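Local coordinates for protein amine oxidase (Emericella nidulans, PDB 3PGB) that probably oxidises primary amines to aldehydes as a copper amine oxidase, using a copper ion and a topaquinone cofactor formed from one of its own tyrosines, at residues N66-L71 and S115-Y120; A77-W82 and R130-R135; K372-L377 and L722-G727. All coordinates share one frame; numbering follows the deposited sequence.

Overall arrangement
Contact 1 lies between the other two and touches both. Contacts 1 and 2 have centres about 17 Å apart and touch, probably by a hydrogen bond from R130 NH1 to G70 O (3.3 Å). Their segments alternate in the sequence. Contacts 1 and 3, with centres about 23 Å apart, meet where I118 CD1 packs on R375 NH1 (3.5 Å). Contacts 2 and 3 do not touch; their nearest atoms are about 16 Å apart. Contacts 1 and 3 both lie near a calcium site. The calcium ion is about 13 Å from the A117 side chain and about 10 Å from that of V376. Contact 2 lies far from the copper, topaquinone and calcium sites.

Contact 1: N66-L71 and S115-Y120; sequences NVWYGL and SEAIPY
V67 and Y120 make the closest approach between the loop 66-71 and helix 114-122. V67 CG1 lies 3.7 Å from Y120 CE2 and 3.8 Å from Y120 CD2, so it meets that CD2-CE2 side of the ring obliquely. The two side chains run past each other in opposite directions. Y120 reaches the loop because its CG is anti to the backbone N (chi1 171°). A second, looser apolar pair lies beside it. W68 CZ2 on the benzene part of the indole is 4.2 Å from A117 CB, again at an oblique approach. V67 also packs within its own loop: its CG2 sits over the centre of the W68 ring, 3.4 Å above the plane. One valine thus serves both aromatic rings, with one methyl for each.

The polar contacts hold the loop rather than cross to the helix. N66 OD1 accepts from W68 N at 3.1 Å, in the carbonyl plane, which makes an Asx turn. It also accepts from Y69 N at 2.9 Å, with the donor 50° out of that plane. Two backbone N-H groups therefore grip one side-chain oxygen and set the bend that carries V67 and W68.

Partners outside fix the rings. W68 NE1 hydrogen-bonds to Y378 OH, and its ring stacks with F367 and meets Y355 edge-to-face. Y120 OH accepts from E65 N, and its ring makes a cation-pi contact with K64. W68 also packs on A357 of strand 352-359 and A117 on Y378 of strand 374-389, so loop and helix both rest on the enzyme domain.

No hydrogen bond crosses between the loop and the helix. The chemistry implies that they meet through a small apolar seam, while the polar ends of both rings are tied to other parts of the chain.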
ATOM      1  N   ASN A  66     -12.641  24.978 -20.010  1.00 17.92           N
ATOM      2  CA  ASN A  66     -12.507  24.481 -18.644  1.00 17.42           C
ATOM      3  C   ASN A  66     -13.345  25.383 -17.741  1.00 17.16           C
ATOM      4  O   ASN A  66     -12.910  26.454 -17.320  1.00 16.98           O
ATOM      5  CB  ASN A  66     -11.037  24.443 -18.216  1.00 17.45           C
ATOM      6  CG  ASN A  66     -10.833  23.840 -16.831  1.00 16.80           C
ATOM      7  OD1 ASN A  66     -11.706  23.904 -15.969  1.00 15.95           O
ATOM      8  ND2 ASN A  66      -9.660  23.270 -16.611  1.00 15.73           N
ATOM      9  N   VAL A  67     -14.556  24.927 -17.450  1.00 16.80           N
ATOM     10  CA  VAL A  67     -15.537  25.723 -16.733  1.00 16.61           C
ATOM     11  C   VAL A  67     -15.329  25.726 -15.207  1.00 17.00           C
ATOM     12  O   VAL A  67     -16.091  26.386 -14.490  1.00 17.13           O
ATOM     13  CB  VAL A  67     -16.973  25.237 -17.057  1.00 16.37           C
ATOM     14  CG1 VAL A  67     -17.220  25.265 -18.554  1.00 15.71           C
ATOM     15  CG2 VAL A  67     -17.216  23.838 -16.499  1.00 16.17           C
ATOM     16  N   TRP A  68     -14.311  25.008 -14.720  1.00 17.17           N
ATOM     17  CA  TRP A  68     -14.060  24.860 -13.283  1.00 17.39           C
ATOM     18  C   TRP A  68     -12.755  25.482 -12.760  1.00 17.79           C
ATOM     19  O   TRP A  68     -12.668  25.802 -11.573  1.00 17.88           O
ATOM     20  CB  TRP A  68     -14.016  23.381 -12.900  1.00 17.38           C
ATOM     21  CG  TRP A  68     -15.139  22.541 -13.402  1.00 17.35           C
ATOM     22  CD1 TRP A  68     -16.354  22.359 -12.812  1.00 17.13           C
ATOM     23  CD2 TRP A  68     -15.134  21.725 -14.575  1.00 16.38           C
ATOM     24  NE1 TRP A  68     -17.112  21.493 -13.558  1.00 16.97           N
ATOM     25  CE2 TRP A  68     -16.384  21.088 -14.644  1.00 16.42           C
ATOM     26  CE3 TRP A  68     -14.191  21.478 -15.579  1.00 16.42           C
ATOM     27  CZ2 TRP A  68     -16.720  20.214 -15.676  1.00 16.41           C
ATOM     28  CZ3 TRP A  68     -14.522  20.613 -16.604  1.00 15.81           C
ATOM     29  CH2 TRP A  68     -15.776  19.990 -16.645  1.00 16.72           C
ATOM     30  N   TYR A  69     -11.743  25.628 -13.611  1.00 18.26           N
ATOM     31  CA  TYR A  69     -10.377  25.888 -13.129  1.00 18.79           C
ATOM     32  C   TYR A  69     -10.254  27.083 -12.188  1.00 19.00           C
ATOM     33  O   TYR A  69      -9.703  26.965 -11.098  1.00 19.02           O
ATOM     34  CB  TYR A  69      -9.385  26.048 -14.292  1.00 18.88           C
ATOM     35  CG  TYR A  69      -7.971  26.322 -13.825  1.00 19.52           C
ATOM     36  CD1 TYR A  69      -7.165  25.296 -13.351  1.00 20.36           C
ATOM     37  CD2 TYR A  69      -7.449  27.609 -13.836  1.00 20.41           C
ATOM     38  CE1 TYR A  69      -5.877  25.535 -12.912  1.00 20.89           C
ATOM     39  CE2 TYR A  69      -6.151  27.861 -13.393  1.00 20.87           C
ATOM     40  CZ  TYR A  69      -5.374  26.819 -12.935  1.00 21.18           C
ATOM     41  OH  TYR A  69      -4.093  27.051 -12.498  1.00 22.56           O
ATOM     42  N   GLY A  70     -10.749  28.233 -12.623  1.00 19.38           N
ATOM     43  CA  GLY A  70     -10.633  29.451 -11.841  1.00 19.76           C
ATOM     44  C   GLY A  70     -10.789  30.705 -12.669  1.00 20.12           C
ATOM     45  O   GLY A  70     -10.998  30.642 -13.884  1.00 19.92           O
ATOM     46  N   LEU A  71     -10.683  31.848 -12.000  1.00 20.70           N
ATOM     47  CA  LEU A  71     -10.790  33.145 -12.665  1.00 21.28           C
ATOM     48  C   LEU A  71      -9.505  33.460 -13.418  1.00 21.67           C
ATOM     49  O   LEU A  71      -8.420  33.113 -12.969  1.00 21.64           O
ATOM     50  CB  LEU A  71     -11.063  34.253 -11.638  1.00 21.23           C
ATOM     51  CG  LEU A  71     -12.375  34.154 -10.855  1.00 21.06           C
ATOM     52  CD1 LEU A  71     -12.382  35.132  -9.682  1.00 21.20           C
ATOM     53  CD2 LEU A  71     -13.569  34.391 -11.762  1.00 20.08           C
ATOM     54  N   SER A 115     -25.570  20.364 -13.193  1.00 25.80           N
ATOM     55  CA  SER A 115     -26.698  20.411 -14.123  1.00 26.02           C
ATOM     56  C   SER A 115     -26.471  21.412 -15.271  1.00 26.13           C
ATOM     57  O   SER A 115     -27.060  21.259 -16.339  1.00 25.93           O
ATOM     58  CB  SER A 115     -28.002  20.720 -13.370  1.00 25.98           C
ATOM     59  OG  SER A 115     -27.887  21.911 -12.600  1.00 26.44           O
ATOM     60  N   GLU A 116     -25.628  22.422 -15.041  1.00 26.36           N
ATOM     61  CA  GLU A 116     -25.167  23.341 -16.102  1.00 26.58           C
ATOM     62  C   GLU A 116     -24.006  22.755 -16.902  1.00 26.36           C
ATOM     63  O   GLU A 116     -23.941  22.915 -18.123  1.00 26.48           O
ATOM     64  CB  GLU A 116     -24.669  24.666 -15.516  1.00 26.79           C
ATOM     65  CG  GLU A 116     -25.723  25.638 -15.042  1.00 28.13           C
ATOM     66  CD  GLU A 116     -25.085  26.913 -14.513  1.00 30.42           C
ATOM     67  OE1 GLU A 116     -24.942  27.874 -15.305  1.00 31.94           O
ATOM     68  OE2 GLU A 116     -24.687  26.939 -13.320  1.00 31.50           O
ATOM     69  N   ALA A 117     -23.071  22.115 -16.201  1.00 26.06           N
ATOM     70  CA  ALA A 117     -21.840  21.622 -16.818  1.00 25.70           C
ATOM     71  C   ALA A 117     -22.077  20.433 -17.752  1.00 25.43           C
ATOM     72  O   ALA A 117     -21.545  20.402 -18.858  1.00 25.33           O
ATOM     73  CB  ALA A 117     -20.836  21.258 -15.745  1.00 25.61           C
ATOM     74  N   ILE A 118     -22.892  19.475 -17.317  1.00 25.25           N
ATOM     75  CA  ILE A 118     -23.088  18.227 -18.064  1.00 25.20           C
ATOM     76  C   ILE A 118     -23.664  18.443 -19.473  1.00 25.26           C
ATOM     77  O   ILE A 118     -23.160  17.858 -20.434  1.00 25.16           O
ATOM     78  CB  ILE A 118     -23.957  17.206 -17.272  1.00 25.20           C
ATOM     79  CG1 ILE A 118     -23.210  16.712 -16.026  1.00 24.96           C
ATOM     80  CG2 ILE A 118     -24.347  16.022 -18.156  1.00 25.07           C
ATOM     81  CD1 ILE A 118     -22.134  15.679 -16.308  1.00 24.77           C
ATOM     82  N   PRO A 119     -24.711  19.283 -19.608  1.00 25.31           N
ATOM     83  CA  PRO A 119     -25.227  19.591 -20.955  1.00 25.28           C
ATOM     84  C   PRO A 119     -24.242  20.350 -21.855  1.00 25.13           C
ATOM     85  O   PRO A 119     -24.303  20.204 -23.079  1.00 25.02           O
ATOM     86  CB  PRO A 119     -26.467  20.452 -20.672  1.00 25.41           C
ATOM     87  CG  PRO A 119     -26.865  20.103 -19.272  1.00 25.37           C
ATOM     88  CD  PRO A 119     -25.582  19.839 -18.555  1.00 25.35           C
ATOM     89  N   TYR A 120     -23.355  21.154 -21.261  1.00 24.88           N
ATOM     90  CA  TYR A 120     -22.288  21.808 -22.024  1.00 24.72           C
ATOM     91  C   TYR A 120     -21.241  20.802 -22.512  1.00 25.01           C
ATOM     92  O   TYR A 120     -20.804  20.875 -23.655  1.00 24.91           O
ATOM     93  CB  TYR A 120     -21.603  22.908 -21.205  1.00 24.53           C
ATOM     94  CG  TYR A 120     -20.360  23.462 -21.873  1.00 23.57           C
ATOM     95  CD1 TYR A 120     -20.433  24.076 -23.117  1.00 22.99           C
ATOM     96  CD2 TYR A 120     -19.115  23.357 -21.271  1.00 22.91           C
ATOM     97  CE1 TYR A 120     -19.300  24.579 -23.743  1.00 22.37           C
ATOM     98  CE2 TYR A 120     -17.971  23.858 -21.892  1.00 22.64           C
ATOM     99  CZ  TYR A 120     -18.073  24.468 -23.128  1.00 22.17           C
ATOM    100  OH  TYR A 120     -16.952  24.970 -23.749  1.00 21.41           O
TER

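Contact 2: A77-W82 and R130-R135; sequences ADVAKW and RHAHVR
The helix segment 77-82 lies over the strand segment 130-135, and the two backbones come nearest at V79 and A132, where the CA atoms are 7.8 Å apart. The helix is regular here: K81 N hydrogen-bonds to A77 O at 3.1 Å and W82 N hydrogen-bonds to D78 O at 2.9 Å. The other segment runs as a strand through 135, and in it A132 and V134 both direct their CB atoms to the helix. No hydrogen bond joins the two segments, so side chains alone bridge the gap.

Within 77-82, V79 alone touches 130-135. Its two methyls part to meet two different residues. CG2 faces A132 CB at 4.2 Å. CG1, which points away from the backbone N (chi1 173°), meets CG2 of V134 at 4.1 Å. The V79 and V134 branches pass side by side, pointing opposite ways, rather than end to end. The branched valine thus straddles two residues spaced two apart on the strand. All three side chains are buried and apolar, and the contact is of van der Waals type throughout.

The surroundings extend this layer. V79 also packs on I107 of strand 102-110, and W82 packs on V151 of strand 145-152. H133, between A132 and V134, instead hydrogen-bonds to E108 and D148, and R130 makes a salt bridge to E75 on helix 73-84.

A helix laid by apolar side chains on one face of an antiparallel sheet, here with strands 102-110, 131-138 and 145-152 next to one another, is consistent with one of the small alpha/beta domains that precede the catalytic domain in copper amine oxidases.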
ATOM      1  N   ALA A  77      -9.185  40.914 -11.429  1.00 22.58           N
ATOM      2  CA  ALA A  77      -8.933  42.353 -11.357  1.00 22.71           C
ATOM      3  C   ALA A  77     -10.228  43.158 -11.491  1.00 22.78           C
ATOM      4  O   ALA A  77     -10.479  44.076 -10.707  1.00 23.04           O
ATOM      5  CB  ALA A  77      -7.949  42.770 -12.441  1.00 22.60           C
ATOM      6  N   ASP A  78     -11.040  42.814 -12.489  1.00 22.64           N
ATOM      7  CA  ASP A  78     -12.306  43.503 -12.714  1.00 22.73           C
ATOM      8  C   ASP A  78     -13.243  43.386 -11.502  1.00 22.66           C
ATOM      9  O   ASP A  78     -13.846  44.380 -11.082  1.00 22.71           O
ATOM     10  CB  ASP A  78     -12.996  42.974 -13.979  1.00 22.86           C
ATOM     11  CG  ASP A  78     -12.387  43.528 -15.269  1.00 23.23           C
ATOM     12  OD1 ASP A  78     -11.441  44.344 -15.202  1.00 23.28           O
ATOM     13  OD2 ASP A  78     -12.871  43.147 -16.358  1.00 22.93           O
ATOM     14  N   VAL A  79     -13.336  42.185 -10.931  1.00 22.43           N
ATOM     15  CA  VAL A  79     -14.191  41.944  -9.771  1.00 22.17           C
ATOM     16  C   VAL A  79     -13.719  42.722  -8.542  1.00 22.24           C
ATOM     17  O   VAL A  79     -14.531  43.284  -7.827  1.00 22.23           O
ATOM     18  CB  VAL A  79     -14.273  40.446  -9.435  1.00 22.06           C
ATOM     19  CG1 VAL A  79     -15.019  40.228  -8.127  1.00 21.62           C
ATOM     20  CG2 VAL A  79     -14.943  39.696 -10.569  1.00 21.67           C
ATOM     21  N   ALA A  80     -12.412  42.766  -8.307  1.00 22.34           N
ATOM     22  CA  ALA A  80     -11.872  43.535  -7.187  1.00 22.55           C
ATOM     23  C   ALA A  80     -12.278  45.004  -7.315  1.00 22.86           C
ATOM     24  O   ALA A  80     -12.864  45.579  -6.400  1.00 22.90           O
ATOM     25  CB  ALA A  80     -10.360  43.404  -7.122  1.00 22.21           C
ATOM     26  N   LYS A  81     -11.978  45.589  -8.469  1.00 23.27           N
ATOM     27  CA  LYS A  81     -12.317  46.980  -8.757  1.00 23.65           C
ATOM     28  C   LYS A  81     -13.817  47.247  -8.554  1.00 23.57           C
ATOM     29  O   LYS A  81     -14.201  48.250  -7.951  1.00 23.41           O
ATOM     30  CB  LYS A  81     -11.888  47.333 -10.193  1.00 23.86           C
ATOM     31  CG  LYS A  81     -12.100  48.793 -10.600  1.00 24.34           C
ATOM     32  CD  LYS A  81     -13.539  49.049 -11.061  1.00 25.53           C
ATOM     33  N   TRP A  82     -14.648  46.334  -9.054  1.00 23.42           N
ATOM     34  CA  TRP A  82     -16.106  46.433  -8.930  1.00 23.21           C
ATOM     35  C   TRP A  82     -16.557  46.442  -7.477  1.00 23.29           C
ATOM     36  O   TRP A  82     -17.391  47.262  -7.085  1.00 23.25           O
ATOM     37  CB  TRP A  82     -16.757  45.251  -9.640  1.00 23.19           C
ATOM     38  CG  TRP A  82     -18.238  45.336  -9.782  1.00 22.99           C
ATOM     39  CD1 TRP A  82     -18.928  45.950 -10.782  1.00 23.26           C
ATOM     40  CD2 TRP A  82     -19.218  44.744  -8.922  1.00 22.83           C
ATOM     41  NE1 TRP A  82     -20.280  45.798 -10.591  1.00 23.31           N
ATOM     42  CE2 TRP A  82     -20.486  45.060  -9.456  1.00 23.07           C
ATOM     43  CE3 TRP A  82     -19.148  43.991  -7.742  1.00 23.05           C
ATOM     44  CZ2 TRP A  82     -21.677  44.646  -8.854  1.00 22.97           C
ATOM     45  CZ3 TRP A  82     -20.329  43.581  -7.143  1.00 23.21           C
ATOM     46  CH2 TRP A  82     -21.580  43.910  -7.702  1.00 23.34           C
ATOM     47  N   ARG A 130     -20.193  32.583 -16.377  1.00 21.96           N
ATOM     48  CA  ARG A 130     -19.272  32.602 -15.254  1.00 22.21           C
ATOM     49  C   ARG A 130     -19.778  33.550 -14.189  1.00 22.18           C
ATOM     50  O   ARG A 130     -20.310  34.612 -14.510  1.00 22.29           O
ATOM     51  CB  ARG A 130     -17.875  33.045 -15.683  1.00 22.30           C
ATOM     52  CG  ARG A 130     -17.333  32.335 -16.914  1.00 22.56           C
ATOM     53  CD  ARG A 130     -15.813  32.409 -16.965  1.00 22.66           C
ATOM     54  NE  ARG A 130     -15.232  31.146 -16.531  1.00 23.02           N
ATOM     55  CZ  ARG A 130     -14.017  30.989 -16.018  1.00 22.78           C
ATOM     56  NH1 ARG A 130     -13.197  32.025 -15.847  1.00 22.17           N
ATOM     57  NH2 ARG A 130     -13.629  29.768 -15.664  1.00 23.09           N
ATOM     58  N   HIS A 131     -19.609  33.151 -12.927  1.00 22.08           N
ATOM     59  CA  HIS A 131     -19.851  34.022 -11.774  1.00 21.85           C
ATOM     60  C   HIS A 131     -18.694  33.879 -10.807  1.00 21.53           C
ATOM     61  O   HIS A 131     -18.080  32.813 -10.718  1.00 21.50           O
ATOM     62  CB  HIS A 131     -21.145  33.644 -11.053  1.00 21.86           C
ATOM     63  CG  HIS A 131     -22.340  33.593 -11.946  1.00 22.58           C
ATOM     64  ND1 HIS A 131     -23.198  34.659 -12.104  1.00 23.22           N
ATOM     65  CD2 HIS A 131     -22.823  32.601 -12.732  1.00 23.07           C
ATOM     66  CE1 HIS A 131     -24.155  34.328 -12.952  1.00 23.63           C
ATOM     67  NE2 HIS A 131     -23.951  33.084 -13.347  1.00 23.06           N
ATOM     68  N   ALA A 132     -18.405  34.951 -10.078  1.00 21.24           N
ATOM     69  CA  ALA A 132     -17.385  34.914  -9.040  1.00 20.98           C
ATOM     70  C   ALA A 132     -18.027  34.566  -7.697  1.00 20.69           C
ATOM     71  O   ALA A 132     -19.161  34.950  -7.418  1.00 20.83           O
ATOM     72  CB  ALA A 132     -16.655  36.250  -8.955  1.00 20.92           C
ATOM     73  N   HIS A 133     -17.298  33.799  -6.893  1.00 20.45           N
ATOM     74  CA  HIS A 133     -17.615  33.599  -5.489  1.00 20.15           C
ATOM     75  C   HIS A 133     -16.693  34.530  -4.705  1.00 19.79           C
ATOM     76  O   HIS A 133     -15.474  34.499  -4.880  1.00 19.61           O
ATOM     77  CB  HIS A 133     -17.408  32.133  -5.096  1.00 20.16           C
ATOM     78  CG  HIS A 133     -17.472  31.882  -3.619  1.00 20.95           C
ATOM     79  ND1 HIS A 133     -16.622  31.005  -2.979  1.00 21.66           N
ATOM     80  CD2 HIS A 133     -18.273  32.400  -2.658  1.00 21.77           C
ATOM     81  CE1 HIS A 133     -16.900  30.992  -1.686  1.00 22.53           C
ATOM     82  NE2 HIS A 133     -17.899  31.828  -1.466  1.00 22.82           N
ATOM     83  N   VAL A 134     -17.279  35.387  -3.875  1.00 19.58           N
ATOM     84  CA  VAL A 134     -16.501  36.327  -3.077  1.00 19.42           C
ATOM     85  C   VAL A 134     -16.798  36.125  -1.598  1.00 19.46           C
ATOM     86  O   VAL A 134     -17.930  35.817  -1.221  1.00 19.62           O
ATOM     87  CB  VAL A 134     -16.780  37.786  -3.491  1.00 19.32           C
ATOM     88  CG1 VAL A 134     -16.066  38.763  -2.556  1.00 19.30           C
ATOM     89  CG2 VAL A 134     -16.344  38.019  -4.926  1.00 18.79           C
ATOM     90  N   ARG A 135     -15.760  36.263  -0.775  1.00 19.56           N
ATOM     91  CA  ARG A 135     -15.884  36.227   0.677  1.00 19.59           C
ATOM     92  C   ARG A 135     -15.411  37.531   1.276  1.00 19.38           C
ATOM     93  O   ARG A 135     -14.315  38.004   0.966  1.00 19.15           O
ATOM     94  CB  ARG A 135     -15.044  35.110   1.280  1.00 19.73           C
ATOM     95  CG  ARG A 135     -15.621  33.739   1.080  1.00 20.84           C
ATOM     96  CD  ARG A 135     -15.258  32.800   2.215  1.00 22.32           C
ATOM     97  NE  ARG A 135     -14.849  31.503   1.690  1.00 23.60           N
ATOM     98  CZ  ARG A 135     -13.596  31.061   1.615  1.00 24.34           C
ATOM     99  NH1 ARG A 135     -12.570  31.786   2.061  1.00 24.90           N
ATOM    100  NH2 ARG A 135     -13.369  29.863   1.093  1.00 24.64           N
TER

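Contact 3: K372-L377 and L722-G727; sequences KGQRVL and LNYLPG
The Y724 ring and the Q374 amide stand with their planes 72° apart, and the side chains meet at a slant, so the two flat groups do not stack. Elsewhere round the phenol, R614 makes a cation-pi contact with the ring, and Y616 meets it with the planes at about 60°. The contact lies in the enzyme domain of the copper amine oxidase, a beta-sandwich in this family. It joins the start of strand 374-389 to the loop after strand 714-722.

The touching is done by the phenol oxygen. Y724 OH is 3.7 Å from Q374 CG, and V376 CG1 is farther off at 4.4 Å. The Q374 chain leaves CA opposite its N (chi1 175°), then bends at chi2 (60°). The bend swings the amide toward the next residue, where NE2 makes a weak hydrogen bond to R375 O at 3.4 Å.

In the loop 722-727, L725 O hydrogen-bonds to T702 OG1 and N723 N to H701 ND1 of the second subunit. V376 shares a backbone hydrogen bond with D543, a calcium ligand.

No direct hydrogen bond spans the two segments. A water probably bridges them: it lies 2.8 Å from Y724 OH, but its 2.5 Å to R375 O is too short to be trusted.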
ATOM      1  N   LYS A 372     -11.351   5.561 -21.987  1.00 17.50           N
ATOM      2  CA  LYS A 372     -11.768   5.072 -23.308  1.00 17.88           C
ATOM      3  C   LYS A 372     -12.958   5.867 -23.853  1.00 18.06           C
ATOM      4  O   LYS A 372     -13.951   5.301 -24.330  1.00 18.06           O
ATOM      5  CB  LYS A 372     -12.071   3.570 -23.269  1.00 17.97           C
ATOM      6  CG  LYS A 372     -10.871   2.718 -22.875  1.00 18.70           C
ATOM      7  CD  LYS A 372     -11.192   1.226 -22.900  1.00 19.51           C
ATOM      8  CE  LYS A 372      -9.913   0.388 -22.933  1.00 20.33           C
ATOM      9  NZ  LYS A 372      -9.236   0.393 -24.280  1.00 20.18           N
ATOM     10  N   GLY A 373     -12.849   7.190 -23.754  1.00 18.32           N
ATOM     11  CA  GLY A 373     -13.865   8.102 -24.280  1.00 18.45           C
ATOM     12  C   GLY A 373     -15.144   8.213 -23.466  1.00 18.31           C
ATOM     13  O   GLY A 373     -16.059   8.935 -23.858  1.00 18.80           O
ATOM     14  N   GLN A 374     -15.202   7.527 -22.329  1.00 18.00           N
ATOM     15  CA  GLN A 374     -16.406   7.471 -21.500  1.00 17.92           C
ATOM     16  C   GLN A 374     -16.099   7.989 -20.086  1.00 17.21           C
ATOM     17  O   GLN A 374     -15.080   7.637 -19.496  1.00 17.22           O
ATOM     18  CB  GLN A 374     -16.922   6.027 -21.462  1.00 18.14           C
ATOM     19  CG  GLN A 374     -18.107   5.774 -20.544  1.00 19.85           C
ATOM     20  CD  GLN A 374     -19.321   6.605 -20.923  1.00 21.81           C
ATOM     21  OE1 GLN A 374     -19.766   6.582 -22.075  1.00 21.68           O
ATOM     22  NE2 GLN A 374     -19.859   7.350 -19.953  1.00 22.67           N
ATOM     23  N   ARG A 375     -16.980   8.830 -19.552  1.00 16.52           N
ATOM     24  CA  ARG A 375     -16.785   9.407 -18.226  1.00 15.92           C
ATOM     25  C   ARG A 375     -16.944   8.336 -17.142  1.00 15.38           C
ATOM     26  O   ARG A 375     -17.854   7.512 -17.211  1.00 15.01           O
ATOM     27  CB  ARG A 375     -17.781  10.548 -17.975  1.00 15.77           C
ATOM     28  CG  ARG A 375     -17.595  11.221 -16.614  1.00 16.13           C
ATOM     29  CD  ARG A 375     -18.512  12.420 -16.408  1.00 17.04           C
ATOM     30  NE  ARG A 375     -18.382  13.396 -17.493  1.00 17.46           N
ATOM     31  CZ  ARG A 375     -19.347  13.750 -18.345  1.00 16.75           C
ATOM     32  NH1 ARG A 375     -20.572  13.244 -18.261  1.00 15.84           N
ATOM     33  NH2 ARG A 375     -19.080  14.638 -19.291  1.00 17.55           N
ATOM     34  N   VAL A 376     -16.044   8.351 -16.158  1.00 14.78           N
ATOM     35  CA  VAL A 376     -16.183   7.508 -14.965  1.00 14.35           C
ATOM     36  C   VAL A 376     -16.358   8.354 -13.700  1.00 13.93           C
ATOM     37  O   VAL A 376     -17.017   7.921 -12.764  1.00 13.76           O
ATOM     38  CB  VAL A 376     -15.003   6.519 -14.800  1.00 14.21           C
ATOM     39  CG1 VAL A 376     -14.464   6.099 -16.164  1.00 13.88           C
ATOM     40  CG2 VAL A 376     -13.911   7.104 -13.936  1.00 14.66           C
ATOM     41  N   LEU A 377     -15.774   9.552 -13.682  1.00 13.62           N
ATOM     42  CA  LEU A 377     -15.915  10.485 -12.564  1.00 13.36           C
ATOM     43  C   LEU A 377     -16.113  11.911 -13.073  1.00 13.18           C
ATOM     44  O   LEU A 377     -15.278  12.437 -13.812  1.00 12.95           O
ATOM     45  CB  LEU A 377     -14.669  10.436 -11.676  1.00 13.43           C
ATOM     46  CG  LEU A 377     -14.409   9.163 -10.854  1.00 13.22           C
ATOM     47  CD1 LEU A 377     -12.933   8.799 -10.850  1.00 13.20           C
ATOM     48  CD2 LEU A 377     -14.925   9.318  -9.431  1.00 12.87           C
ATOM     49  N   LEU A 722     -14.454  -3.086 -12.607  1.00 16.05           N
ATOM     50  CA  LEU A 722     -15.023  -4.308 -12.058  1.00 15.82           C
ATOM     51  C   LEU A 722     -16.154  -4.746 -12.984  1.00 15.59           C
ATOM     52  O   LEU A 722     -17.181  -4.075 -13.067  1.00 15.47           O
ATOM     53  CB  LEU A 722     -15.530  -4.058 -10.638  1.00 15.96           C
ATOM     54  CG  LEU A 722     -15.818  -5.277  -9.756  1.00 15.93           C
ATOM     55  CD1 LEU A 722     -16.931  -6.119 -10.346  1.00 16.33           C
ATOM     56  CD2 LEU A 722     -14.568  -6.114  -9.549  1.00 15.84           C
ATOM     57  N   ASN A 723     -15.938  -5.859 -13.689  1.00 15.15           N
ATOM     58  CA  ASN A 723     -16.839  -6.336 -14.740  1.00 15.08           C
ATOM     59  C   ASN A 723     -17.237  -5.254 -15.745  1.00 15.06           C
ATOM     60  O   ASN A 723     -18.347  -5.261 -16.265  1.00 14.76           O
ATOM     61  CB  ASN A 723     -18.085  -6.969 -14.121  1.00 15.13           C
ATOM     62  CG  ASN A 723     -17.777  -8.231 -13.367  1.00 14.61           C
ATOM     63  OD1 ASN A 723     -17.014  -9.075 -13.832  1.00 14.40           O
ATOM     64  ND2 ASN A 723     -18.373  -8.374 -12.190  1.00 14.73           N
ATOM     65  N   TYR A 724     -16.301  -4.352 -16.026  1.00 15.15           N
ATOM     66  CA  TYR A 724     -16.553  -3.148 -16.810  1.00 15.16           C
ATOM     67  C   TYR A 724     -16.193  -3.356 -18.268  1.00 15.14           C
ATOM     68  O   TYR A 724     -16.902  -2.899 -19.171  1.00 15.12           O
ATOM     69  CB  TYR A 724     -15.711  -2.016 -16.242  1.00 15.24           C
ATOM     70  CG  TYR A 724     -15.987  -0.659 -16.830  1.00 15.83           C
ATOM     71  CD1 TYR A 724     -17.210  -0.031 -16.631  1.00 16.71           C
ATOM     72  CD2 TYR A 724     -15.009   0.020 -17.548  1.00 16.50           C
ATOM     73  CE1 TYR A 724     -17.462   1.231 -17.156  1.00 17.02           C
ATOM     74  CE2 TYR A 724     -15.248   1.273 -18.073  1.00 16.92           C
ATOM     75  CZ  TYR A 724     -16.479   1.874 -17.873  1.00 17.18           C
ATOM     76  OH  TYR A 724     -16.733   3.114 -18.397  1.00 18.37           O
ATOM     77  N   LEU A 725     -15.070  -4.034 -18.486  1.00 15.03           N
ATOM     78  CA  LEU A 725     -14.567  -4.320 -19.827  1.00 14.90           C
ATOM     79  C   LEU A 725     -14.633  -5.821 -20.086  1.00 14.82           C
ATOM     80  O   LEU A 725     -14.732  -6.609 -19.143  1.00 14.54           O
ATOM     81  CB  LEU A 725     -13.121  -3.833 -19.942  1.00 14.70           C
ATOM     82  CG  LEU A 725     -12.858  -2.354 -20.259  1.00 14.99           C
ATOM     83  CD1 LEU A 725     -14.097  -1.493 -20.147  1.00 14.09           C
ATOM     84  CD2 LEU A 725     -11.732  -1.801 -19.372  1.00 12.81           C
ATOM     85  N   PRO A 726     -14.568  -6.227 -21.369  1.00 14.91           N
ATOM     86  CA  PRO A 726     -14.503  -7.650 -21.699  1.00 14.82           C
ATOM     87  C   PRO A 726     -13.291  -8.338 -21.078  1.00 14.98           C
ATOM     88  O   PRO A 726     -13.367  -9.520 -20.751  1.00 14.90           O
ATOM     89  CB  PRO A 726     -14.373  -7.652 -23.226  1.00 14.66           C
ATOM     90  CG  PRO A 726     -14.907  -6.357 -23.659  1.00 14.92           C
ATOM     91  CD  PRO A 726     -14.547  -5.392 -22.581  1.00 14.91           C
ATOM     92  N   GLY A 727     -12.186  -7.600 -20.930  1.00 15.10           N
ATOM     93  CA  GLY A 727     -10.954  -8.143 -20.364  1.00 15.18           C
ATOM     94  C   GLY A 727     -10.065  -7.078 -19.741  1.00 15.28           C
ATOM     95  O   GLY A 727     -10.489  -5.942 -19.544  1.00 15.49           O
TER
HETATM   96  O   HOH W   1     -18.194   5.012 -16.969  1.00 17.22           O